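Aldehyde dehydrogenase (Burkholderia cenocepacia, PDB 4O6R) probably oxidises aldehydes with NAD(P)+ as the electron acceptor and binds adenosine monophosphate. Local coordinates at residues A[226-231]-A[251-256]; A[148-153]-A[175-180]; A[269-274]-A[306-311]. One frame throughout, in Å; residues are numbered along the deposited sequence. Where two conformers were deposited one is given.

Interaction 1: residues A[226-231]-A[251-256]. With AMP (adenosine monophosphate), chain E.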
loop_
_atom_site.group_PDB
_atom_site.type_symbol
_atom_site.label_atom_id
_atom_site.label_comp_id
_atom_site.label_asym_id
_atom_site.label_seq_id
_atom_site.Cartn_x
_atom_site.Cartn_y
_atom_site.Cartn_z
ATOM N N VAL A 226 27.640 9.403 8.041
ATOM C CA VAL A 226 26.221 9.732 8.148
ATOM C C VAL A 226 25.564 9.510 6.781
ATOM O O VAL A 226 26.024 10.065 5.799
ATOM C CB VAL A 226 26.055 11.202 8.570
ATOM C CG1 VAL A 226 24.596 11.647 8.474
ATOM C CG2 VAL A 226 26.555 11.351 9.999
ATOM N N GLY A 227 24.504 8.710 6.753
ATOM C CA GLY A 227 23.826 8.326 5.510
ATOM C C GLY A 227 22.701 9.253 5.065
ATOM O O GLY A 227 22.261 9.202 3.919
ATOM N N LYS A 228 22.221 10.077 5.985
ATOM C CA LYS A 228 21.171 11.053 5.680
ATOM C C LYS A 228 21.268 12.216 6.639
ATOM O O LYS A 228 21.577 12.028 7.828
ATOM C CB LYS A 228 19.781 10.419 5.778
ATOM C CG LYS A 228 18.637 11.378 5.480
ATOM C CD LYS A 228 17.271 10.710 5.513
ATOM C CE LYS A 228 16.207 11.796 5.509
ATOM N NZ LYS A 228 14.823 11.298 5.636
ATOM N N ILE A 229 21.020 13.411 6.120
ATOM C CA ILE A 229 20.949 14.588 6.942
ATOM C C ILE A 229 19.576 15.210 6.744
ATOM O O ILE A 229 19.108 15.320 5.595
ATOM C CB ILE A 229 22.062 15.592 6.604
ATOM C CG1 ILE A 229 22.051 16.812 7.531
ATOM C CG2 ILE A 229 21.988 16.040 5.149
ATOM C CD1 ILE A 229 22.525 16.521 8.939
ATOM N N ALA A 230 18.943 15.565 7.866
ATOM C CA ALA A 230 17.638 16.197 7.854
ATOM C C ALA A 230 17.753 17.557 8.521
ATOM O O ALA A 230 18.292 17.664 9.645
ATOM C CB ALA A 230 16.623 15.329 8.556
ATOM N N PHE A 231 17.288 18.595 7.824
ATOM C CA PHE A 231 17.454 19.950 8.280
ATOM C C PHE A 231 16.171 20.761 8.130
ATOM O O PHE A 231 15.466 20.702 7.092
ATOM C CB PHE A 231 18.600 20.638 7.507
ATOM C CG PHE A 231 18.696 22.119 7.779
ATOM C CD1 PHE A 231 19.365 22.582 8.878
ATOM C CD2 PHE A 231 18.080 23.038 6.935
ATOM C CE1 PHE A 231 19.442 23.945 9.148
ATOM C CE2 PHE A 231 18.136 24.397 7.188
ATOM C CZ PHE A 231 18.808 24.846 8.307
ATOM N N ARG A 251 21.798 11.122 1.727
ATOM C CA ARG A 251 20.470 11.589 1.429
ATOM C C ARG A 251 20.214 12.865 2.235
ATOM O O ARG A 251 20.870 13.103 3.256
ATOM C CB ARG A 251 19.448 10.509 1.711
ATOM C CG ARG A 251 19.563 9.408 0.672
ATOM C CD ARG A 251 18.959 8.103 1.120
ATOM N NE ARG A 251 17.523 8.269 1.266
ATOM C CZ ARG A 251 16.663 7.274 1.472
ATOM N NH1 ARG A 251 17.081 6.025 1.535
ATOM N NH2 ARG A 251 15.366 7.537 1.579
ATOM N N VAL A 252 19.279 13.670 1.743
ATOM C CA VAL A 252 18.974 14.980 2.296
ATOM C C VAL A 252 17.450 15.179 2.429
ATOM O O VAL A 252 16.671 14.821 1.533
ATOM C CB VAL A 252 19.565 16.090 1.395
ATOM C CG1 VAL A 252 19.204 17.481 1.911
ATOM C CG2 VAL A 252 21.077 15.952 1.294
ATOM N N GLN A 253 17.037 15.718 3.560
ATOM C CA GLN A 253 15.671 16.186 3.760
ATOM C C GLN A 253 15.717 17.660 4.223
ATOM O O GLN A 253 16.549 18.039 5.056
ATOM C CB GLN A 253 14.969 15.290 4.798
ATOM C CG GLN A 253 13.575 15.725 5.192
ATOM C CD GLN A 253 12.914 14.718 6.119
ATOM O OE1 GLN A 253 13.486 13.634 6.417
ATOM N NE2 GLN A 253 11.723 15.047 6.590
ATOM N N LEU A 254 14.817 18.483 3.684
ATOM C CA LEU A 254 14.873 19.936 3.939
ATOM C C LEU A 254 13.485 20.469 4.169
ATOM O O LEU A 254 12.601 20.249 3.345
ATOM C CB LEU A 254 15.454 20.672 2.733
ATOM C CG LEU A 254 16.845 20.280 2.236
ATOM C CD1 LEU A 254 17.161 20.903 0.873
ATOM C CD2 LEU A 254 17.906 20.650 3.255
ATOM N N GLU A 255 13.291 21.144 5.291
ATOM C CA GLU A 255 12.065 21.933 5.518
ATOM C C GLU A 255 12.495 23.332 5.779
ATOM O O GLU A 255 13.085 23.631 6.816
ATOM C CB GLU A 255 11.211 21.478 6.707
ATOM C CG GLU A 255 9.898 22.284 6.834
ATOM C CD GLU A 255 9.873 23.416 7.876
ATOM O OE1 GLU A 255 10.429 24.533 7.687
ATOM O OE2 GLU A 255 9.192 23.231 8.900
ATOM N N LEU A 256 12.202 24.238 4.837
ATOM C CA LEU A 256 12.919 25.528 4.713
ATOM C C LEU A 256 12.069 26.816 4.733
ATOM O O LEU A 256 12.410 27.806 4.060
ATOM C CB LEU A 256 13.741 25.544 3.421
ATOM C CG LEU A 256 14.725 24.410 3.175
ATOM C CD1 LEU A 256 15.424 24.678 1.855
ATOM C CD2 LEU A 256 15.727 24.315 4.309
HETATM P P AMP E . 19.090 28.443 10.638
HETATM O O1P AMP E . 18.181 28.024 9.534
HETATM O O2P AMP E . 20.514 28.759 10.130
HETATM O O3P AMP E . 18.449 29.481 11.575
HETATM O "O5'" AMP E . 19.319 27.165 11.658
HETATM C "C5'" AMP E . 18.418 26.106 12.084
HETATM C "C4'" AMP E . 19.298 24.995 12.731
HETATM O "O4'" AMP E . 20.433 24.757 11.874
HETATM C "C3'" AMP E . 19.915 25.285 14.106
HETATM O "O3'" AMP E . 19.963 24.136 15.012
HETATM C "C2'" AMP E . 21.312 25.813 13.736
HETATM O "O2'" AMP E . 22.317 25.774 14.774
HETATM C "C1'" AMP E . 21.688 24.974 12.517
HETATM N N9 AMP E . 22.707 25.578 11.591
HETATM C C8 AMP E . 23.043 26.895 11.445
HETATM N N7 AMP E . 24.048 27.044 10.521
HETATM C C5 AMP E . 24.375 25.812 10.040
HETATM C C6 AMP E . 25.321 25.225 9.044
HETATM N N6 AMP E . 26.169 25.986 8.339
HETATM N N1 AMP E . 25.340 23.897 8.829
HETATM C C2 AMP E . 24.510 23.102 9.521
HETATM N N3 AMP E . 23.636 23.554 10.447
HETATM C C4 AMP E . 23.499 24.860 10.757
#
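Lys-228 and Arg-251 open a ladder of parallel strands, 228-231 beside 251-255, whose axes run 4.7 Å apart and only 9° from parallel. Five backbone bonds join them: Gly-227 O receives Arg-251 N, Ile-229 N bonds Arg-251 O while Ile-229 O accepts from Gln-253 N, and Phe-231 likewise bonds Gln-253 O and Glu-255 N.

One side-chain bond is added on the face of Lys-228, Ala-230 and Gln-253. The lysine chain is extended, with CG anti to the backbone N (chi1 180°), and its NZ lies 2.8 Å from Gln-253 OE1. NZ also bonds Asp-475 O and makes a cation-pi contact with Tyr-476, while Arg-251 NH1 turns to Thr-477 O.

Apolar contacts fill the other face. Ile-229 CG2 rests 4.0 Å from Val-252 CG2, the two chains side by side. Helix 235-245, the crossover of this beta-alpha-beta unit, covers Ile-229 and Phe-231.

At the edge of the Phe-231 ring, CE1 approaches AMP O4' to 3.0 Å. The chemistry is thus divided: polar groups tie one face to Asp-475, Tyr-476 and Thr-477, whereas the apolar face ends in an aromatic wall of the nucleotide pocket.

Interaction 2: residues A[148-153]-A[175-180]. With AMP (adenosine monophosphate), chain E.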
loop_
_atom_site.group_PDB
_atom_site.type_symbol
_atom_site.label_atom_id
_atom_site.label_comp_id
_atom_site.label_asym_id
_atom_site.label_seq_id
_atom_site.Cartn_x
_atom_site.Cartn_y
_atom_site.Cartn_z
ATOM N N GLY A 148 21.007 3.840 8.186
ATOM C CA GLY A 148 22.179 3.682 9.015
ATOM C C GLY A 148 22.179 4.734 10.098
ATOM O O GLY A 148 21.264 4.783 10.910
ATOM N N VAL A 149 23.239 5.545 10.143
ATOM C CA VAL A 149 23.315 6.679 11.070
ATOM C C VAL A 149 22.737 7.902 10.363
ATOM O O VAL A 149 23.130 8.249 9.233
ATOM C CB VAL A 149 24.768 7.005 11.499
ATOM C CG1 VAL A 149 24.812 8.196 12.463
ATOM C CG2 VAL A 149 25.399 5.801 12.183
ATOM N N VAL A 150 21.774 8.529 11.004
ATOM C CA VAL A 150 21.136 9.707 10.424
ATOM C C VAL A 150 21.410 10.914 11.295
ATOM O O VAL A 150 21.401 10.820 12.523
ATOM C CB VAL A 150 19.632 9.516 10.166
ATOM C CG1 VAL A 150 19.418 8.358 9.176
ATOM C CG2 VAL A 150 18.864 9.262 11.434
ATOM N N GLY A 151 21.668 12.034 10.631
ATOM C CA GLY A 151 21.962 13.276 11.299
ATOM C C GLY A 151 20.747 14.176 11.191
ATOM O O GLY A 151 20.113 14.234 10.125
ATOM N N GLN A 152 20.435 14.879 12.273
ATOM C CA GLN A 152 19.240 15.726 12.317
ATOM C C GLN A 152 19.565 17.052 12.964
ATOM O O GLN A 152 20.086 17.104 14.068
ATOM C CB GLN A 152 18.107 15.006 13.054
ATOM C CG GLN A 152 17.852 13.600 12.515
ATOM C CD GLN A 152 16.739 12.855 13.227
ATOM O OE1 GLN A 152 16.653 12.852 14.461
ATOM N NE2 GLN A 152 15.871 12.220 12.458
ATOM N N ILE A 153 19.201 18.131 12.282
ATOM C CA ILE A 153 19.451 19.494 12.743
ATOM C C ILE A 153 18.110 20.192 12.849
ATOM O O ILE A 153 17.375 20.257 11.874
ATOM C CB ILE A 153 20.400 20.246 11.783
ATOM C CG1 ILE A 153 21.772 19.580 11.777
ATOM C CG2 ILE A 153 20.554 21.703 12.208
ATOM C CD1 ILE A 153 22.683 19.978 10.653
ATOM N N ASN A 175 17.135 3.207 12.241
ATOM C CA ASN A 175 18.348 4.030 12.144
ATOM C C ASN A 175 18.826 4.404 13.523
ATOM O O ASN A 175 18.043 4.417 14.468
ATOM C CB ASN A 175 18.077 5.307 11.385
ATOM C CG ASN A 175 17.559 5.052 9.989
ATOM O OD1 ASN A 175 18.331 4.743 9.088
ATOM N ND2 ASN A 175 16.234 5.157 9.808
ATOM N N THR A 176 20.105 4.753 13.639
ATOM C CA THR A 176 20.584 5.387 14.866
ATOM C C THR A 176 20.747 6.858 14.542
ATOM O O THR A 176 20.768 7.254 13.364
ATOM C CB THR A 176 21.889 4.773 15.380
ATOM O OG1 THR A 176 22.857 4.767 14.323
ATOM C CG2 THR A 176 21.632 3.387 15.883
ATOM N N VAL A 177 20.838 7.666 15.585
ATOM C CA VAL A 177 20.586 9.096 15.465
ATOM C C VAL A 177 21.641 9.961 16.126
ATOM O O VAL A 177 22.045 9.696 17.238
ATOM C CB VAL A 177 19.193 9.478 16.033
ATOM C CG1 VAL A 177 19.037 10.988 16.196
ATOM C CG2 VAL A 177 18.118 8.932 15.115
ATOM N N VAL A 178 22.081 10.984 15.404
ATOM C CA VAL A 178 22.845 12.077 15.987
ATOM C C VAL A 178 22.021 13.328 15.705
ATOM O O VAL A 178 21.819 13.691 14.542
ATOM C CB VAL A 178 24.238 12.208 15.369
ATOM C CG1 VAL A 178 24.973 13.374 15.983
ATOM C CG2 VAL A 178 25.011 10.888 15.557
ATOM N N LEU A 179 21.532 13.940 16.777
ATOM C CA LEU A 179 20.665 15.071 16.669
ATOM C C LEU A 179 21.363 16.327 17.229
ATOM O O LEU A 179 21.865 16.329 18.357
ATOM C CB LEU A 179 19.323 14.796 17.345
ATOM C CG LEU A 179 18.215 15.854 17.134
ATOM C CD1 LEU A 179 16.827 15.220 17.042
ATOM C CD2 LEU A 179 18.204 16.838 18.257
ATOM N N LYS A 180 21.359 17.386 16.439
ATOM C CA LYS A 180 21.876 18.692 16.862
ATOM C C LYS A 180 20.711 19.659 17.083
ATOM O O LYS A 180 20.203 20.264 16.123
ATOM C CB LYS A 180 22.878 19.289 15.856
ATOM C CG LYS A 180 23.594 20.531 16.476
ATOM C CD LYS A 180 23.850 21.696 15.542
ATOM C CE LYS A 180 22.755 22.730 15.493
ATOM N NZ LYS A 180 22.580 23.552 16.714
HETATM P P AMP E . 19.090 28.443 10.638
HETATM O O1P AMP E . 18.181 28.024 9.534
HETATM O O2P AMP E . 20.514 28.759 10.130
HETATM O O3P AMP E . 18.449 29.481 11.575
HETATM O "O5'" AMP E . 19.319 27.165 11.658
HETATM C "C5'" AMP E . 18.418 26.106 12.084
HETATM C "C4'" AMP E . 19.298 24.995 12.731
HETATM O "O4'" AMP E . 20.433 24.757 11.874
HETATM C "C3'" AMP E . 19.915 25.285 14.106
HETATM O "O3'" AMP E . 19.963 24.136 15.012
HETATM C "C2'" AMP E . 21.312 25.813 13.736
HETATM O "O2'" AMP E . 22.317 25.774 14.774
HETATM C "C1'" AMP E . 21.688 24.974 12.517
HETATM N N9 AMP E . 22.707 25.578 11.591
HETATM C C8 AMP E . 23.043 26.895 11.445
HETATM N N7 AMP E . 24.048 27.044 10.521
HETATM C C5 AMP E . 24.375 25.812 10.040
HETATM C C6 AMP E . 25.321 25.225 9.044
HETATM N N6 AMP E . 26.169 25.986 8.339
HETATM N N1 AMP E . 25.340 23.897 8.829
HETATM C C2 AMP E . 24.510 23.102 9.521
HETATM N N3 AMP E . 23.636 23.554 10.447
HETATM C C4 AMP E . 23.499 24.860 10.757
#
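Lys-180 and Gln-152 are joined by a short backbone bond, Lys-180 N to Gln-152 O at 2.7 Å, in a parallel ladder that belongs to a beta-alpha-beta crossover of the Rossmann-like nucleotide-binding fold. Strand 138-153 leads through helix 159-172 into strand 176-180, and four further backbone bonds run back along the pair to Thr-176 N and Gly-148 O.

Where the ladder begins, a side chain supplies the acceptor. Asn-175 OD1 takes the N-H of Gly-148 at 3.0 Å, in the plane of its carbonyl and nearly straight at 167°, while its ND2 is held by Tyr-476 O and Ala-170 O. The amide is therefore gripped from both ends and fixed in rotation. Gly-148 itself has backbone angles at which a CB would press on the preceding carbonyl oxygen.

At the far end Lys-180 NZ bonds AMP O2' at 3.0 Å and O3' more weakly; a salt bridge to Glu-183 and a hydrogen bond to Gly-211 O also hold this ammonium group. The lysine chain bends beyond CG to bring NZ to the ribose hydroxyls.

Outward from these bonds the packing differs by face. Val-149 CG1 touches Val-178 CG2 at 4.1 Å under helix 47-66. On the face toward helix 159-172, Val-150 CG2 meets Val-177 CG2 at 3.8 Å, and Gln-152 reaches across Val-177 at about a right angle. Its NE2 bonds Lys-166 O and Tyr-476 OH, but the buried OE1 has no polar partner and sits 3.5 Å from both Val-177 CG1 and Leu-179 CD1.

Beside the ribose, Ile-153 CG2 comes within 3.1 Å of AMP O4', and its CD1 lies 3.7 Å from adenine N3.

Interaction 3: residues A[269-274]-A[306-311]. With GOL (glycerol), chain H.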
loop_
_atom_site.group_PDB
_atom_site.type_symbol
_atom_site.label_atom_id
_atom_site.label_comp_id
_atom_site.label_asym_id
_atom_site.label_seq_id
_atom_site.Cartn_x
_atom_site.Cartn_y
_atom_site.Cartn_z
ATOM N N ASN A 269 -17.486 31.417 7.293
ATOM C CA ASN A 269 -17.975 31.669 8.653
ATOM C C ASN A 269 -16.957 32.607 9.307
ATOM O O ASN A 269 -15.844 32.198 9.634
ATOM C CB ASN A 269 -18.077 30.358 9.419
ATOM C CG ASN A 269 -18.633 30.537 10.821
ATOM O OD1 ASN A 269 -18.239 31.416 11.561
ATOM N ND2 ASN A 269 -19.560 29.677 11.187
ATOM N N LEU A 270 -17.318 33.880 9.423
ATOM C CA LEU A 270 -16.371 34.878 9.929
ATOM C C LEU A 270 -15.980 34.616 11.373
ATOM O O LEU A 270 -14.827 34.768 11.709
ATOM C CB LEU A 270 -16.930 36.288 9.771
ATOM C CG LEU A 270 -17.224 36.726 8.339
ATOM C CD1 LEU A 270 -17.741 38.171 8.300
ATOM C CD2 LEU A 270 -15.990 36.583 7.476
ATOM N N ASP A 271 -16.894 34.166 12.226
ATOM C CA ASP A 271 -16.484 33.834 13.590
ATOM C C ASP A 271 -15.361 32.781 13.615
ATOM O O ASP A 271 -14.336 32.959 14.249
ATOM C CB ASP A 271 -17.658 33.313 14.387
ATOM C CG ASP A 271 -17.260 32.934 15.790
ATOM O OD1 ASP A 271 -16.773 33.800 16.536
ATOM O OD2 ASP A 271 -17.402 31.744 16.154
ATOM N N ALA A 272 -15.571 31.693 12.894
ATOM C CA ALA A 272 -14.554 30.639 12.776
ATOM C C ALA A 272 -13.267 31.153 12.158
ATOM O O ALA A 272 -12.198 30.841 12.656
ATOM C CB ALA A 272 -15.100 29.459 11.971
ATOM N N ALA A 273 -13.362 31.966 11.112
ATOM C CA ALA A 273 -12.192 32.415 10.385
ATOM C C ALA A 273 -11.377 33.456 11.139
ATOM O O ALA A 273 -10.165 33.478 11.051
ATOM C CB ALA A 273 -12.591 32.924 8.991
ATOM N N ILE A 274 -12.041 34.317 11.894
ATOM C CA ILE A 274 -11.329 35.295 12.697
ATOM C C ILE A 274 -10.540 34.576 13.787
ATOM O O ILE A 274 -9.352 34.858 14.011
ATOM C CB ILE A 274 -12.321 36.312 13.291
ATOM C CG1 ILE A 274 -12.857 37.216 12.187
ATOM C CG2 ILE A 274 -11.666 37.149 14.362
ATOM C CD1 ILE A 274 -14.206 37.814 12.511
ATOM N N LEU A 306 -11.453 42.602 9.587
ATOM C CA LEU A 306 -10.359 43.292 10.240
ATOM C C LEU A 306 -10.795 44.001 11.504
ATOM O O LEU A 306 -10.069 43.999 12.474
ATOM C CB LEU A 306 -9.679 44.254 9.280
ATOM C CG LEU A 306 -8.875 43.580 8.159
ATOM C CD1 LEU A 306 -8.476 44.594 7.107
ATOM C CD2 LEU A 306 -7.637 42.867 8.727
ATOM N N GLU A 307 -11.981 44.597 11.519
ATOM C CA GLU A 307 -12.401 45.279 12.725
ATOM C C GLU A 307 -12.458 44.312 13.902
ATOM O O GLU A 307 -12.012 44.641 15.027
ATOM C CB GLU A 307 -13.738 45.983 12.525
ATOM C CG GLU A 307 -14.117 46.873 13.686
ATOM C CD GLU A 307 -15.420 47.608 13.447
ATOM O OE1 GLU A 307 -16.103 47.296 12.439
ATOM O OE2 GLU A 307 -15.770 48.478 14.276
ATOM N N ARG A 308 -12.988 43.117 13.659
ATOM C CA ARG A 308 -13.065 42.123 14.712
ATOM C C ARG A 308 -11.687 41.488 15.021
ATOM O O ARG A 308 -11.337 41.282 16.165
ATOM C CB ARG A 308 -14.092 41.047 14.338
ATOM C CG ARG A 308 -15.513 41.603 14.389
ATOM C CD ARG A 308 -16.466 40.762 13.586
ATOM N NE ARG A 308 -16.695 39.478 14.241
ATOM C CZ ARG A 308 -17.492 38.524 13.772
ATOM N NH1 ARG A 308 -18.097 38.650 12.602
ATOM N NH2 ARG A 308 -17.625 37.411 14.447
ATOM N N PHE A 309 -10.933 41.198 13.981
ATOM C CA PHE A 309 -9.614 40.571 14.100
ATOM C C PHE A 309 -8.593 41.462 14.806
ATOM O O PHE A 309 -7.841 40.984 15.678
ATOM C CB PHE A 309 -9.118 40.194 12.705
ATOM C CG PHE A 309 -7.777 39.516 12.675
ATOM C CD1 PHE A 309 -7.566 38.331 13.332
ATOM C CD2 PHE A 309 -6.759 40.048 11.941
ATOM C CE1 PHE A 309 -6.331 37.699 13.300
ATOM C CE2 PHE A 309 -5.522 39.419 11.869
ATOM C CZ PHE A 309 -5.301 38.261 12.557
ATOM N N VAL A 310 -8.584 42.751 14.448
ATOM C CA VAL A 310 -7.716 43.728 15.111
ATOM C C VAL A 310 -8.098 43.841 16.595
ATOM O O VAL A 310 -7.241 43.819 17.466
ATOM C CB VAL A 310 -7.758 45.103 14.407
ATOM C CG1 VAL A 310 -7.039 46.147 15.220
ATOM C CG2 VAL A 310 -7.097 45.026 13.042
ATOM N N ALA A 311 -9.390 43.882 16.889
ATOM C CA ALA A 311 -9.833 43.943 18.287
ATOM C C ALA A 311 -9.361 42.744 19.068
ATOM O O ALA A 311 -8.803 42.906 20.137
ATOM C CB ALA A 311 -11.341 44.105 18.399
HETATM C C1 GOL H . -14.977 36.339 16.560
HETATM O O1 GOL H . -16.393 36.154 16.394
HETATM C C2 GOL H . -14.723 36.428 18.059
HETATM O O2 GOL H . -14.921 35.124 18.634
HETATM C C3 GOL H . -13.323 36.953 18.387
HETATM O O3 GOL H . -13.097 36.840 19.818
#
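Ile-274 and Arg-308 carry most of this contact, and their side chains cross at about a right angle. The terminal CD1 of the isoleucine lies over one face of the guanidinium, 3.5 Å from NE and displaced toward the rim of the group. Arg-308 sends CG anti to its carbonyl carbon (chi1 -70°) and then bends at chi3, which carries the guanidinium across to helix 270-282. There NH1 comes within 3.9 Å of Leu-270 CB.

Phe-309, the third contributor, backs the other branch of Ile-274: CG2 stands 4.3 Å from Phe-309 CB, and the ring's CD1 is near the isoleucine carbonyl. The two helices pack on the second, seven-stranded sheet of the aldehyde dehydrogenase fold, with segment axes 10.4 Å apart and inclined by 40°. Phe-309 touches Ile-376 and Val-396 of that sheet, while Ala-273 touches Trp-423; Asn-269 caps helix 270-282 through OD1 and Ala-272 N.

On the surface, Asp-271 and Arg-308 are oppositely charged but do not form a salt bridge, OD1 and NH2 being 4.3 Å apart. A glycerol, probably from the crystallisation liquor, stands between them, and its O1 accepts from Arg-308 NH2 at 2.6 Å at the guanidinium edge.

From the N terminus, interaction 2 closes first, bringing 175-180 back beside 148-153 after helix 159-172. Interaction 1 follows, with 251-256 returning to 226-231 after helix 235-245, and interaction 3 closes last, between helices 270-282 and 302-315. The three loops come in series: none nests in or crosses another. Interactions 1 and 2 nevertheless share a sheet, since strands 138-153 and 228-232 are neighbours with probable backbone bonds between them, and both touch the same AMP molecule. Interaction 3 lies on the opposite side of the chain's centre, its own centre about 39 Å from that of interaction 1, and joins two helices covering the other sheet.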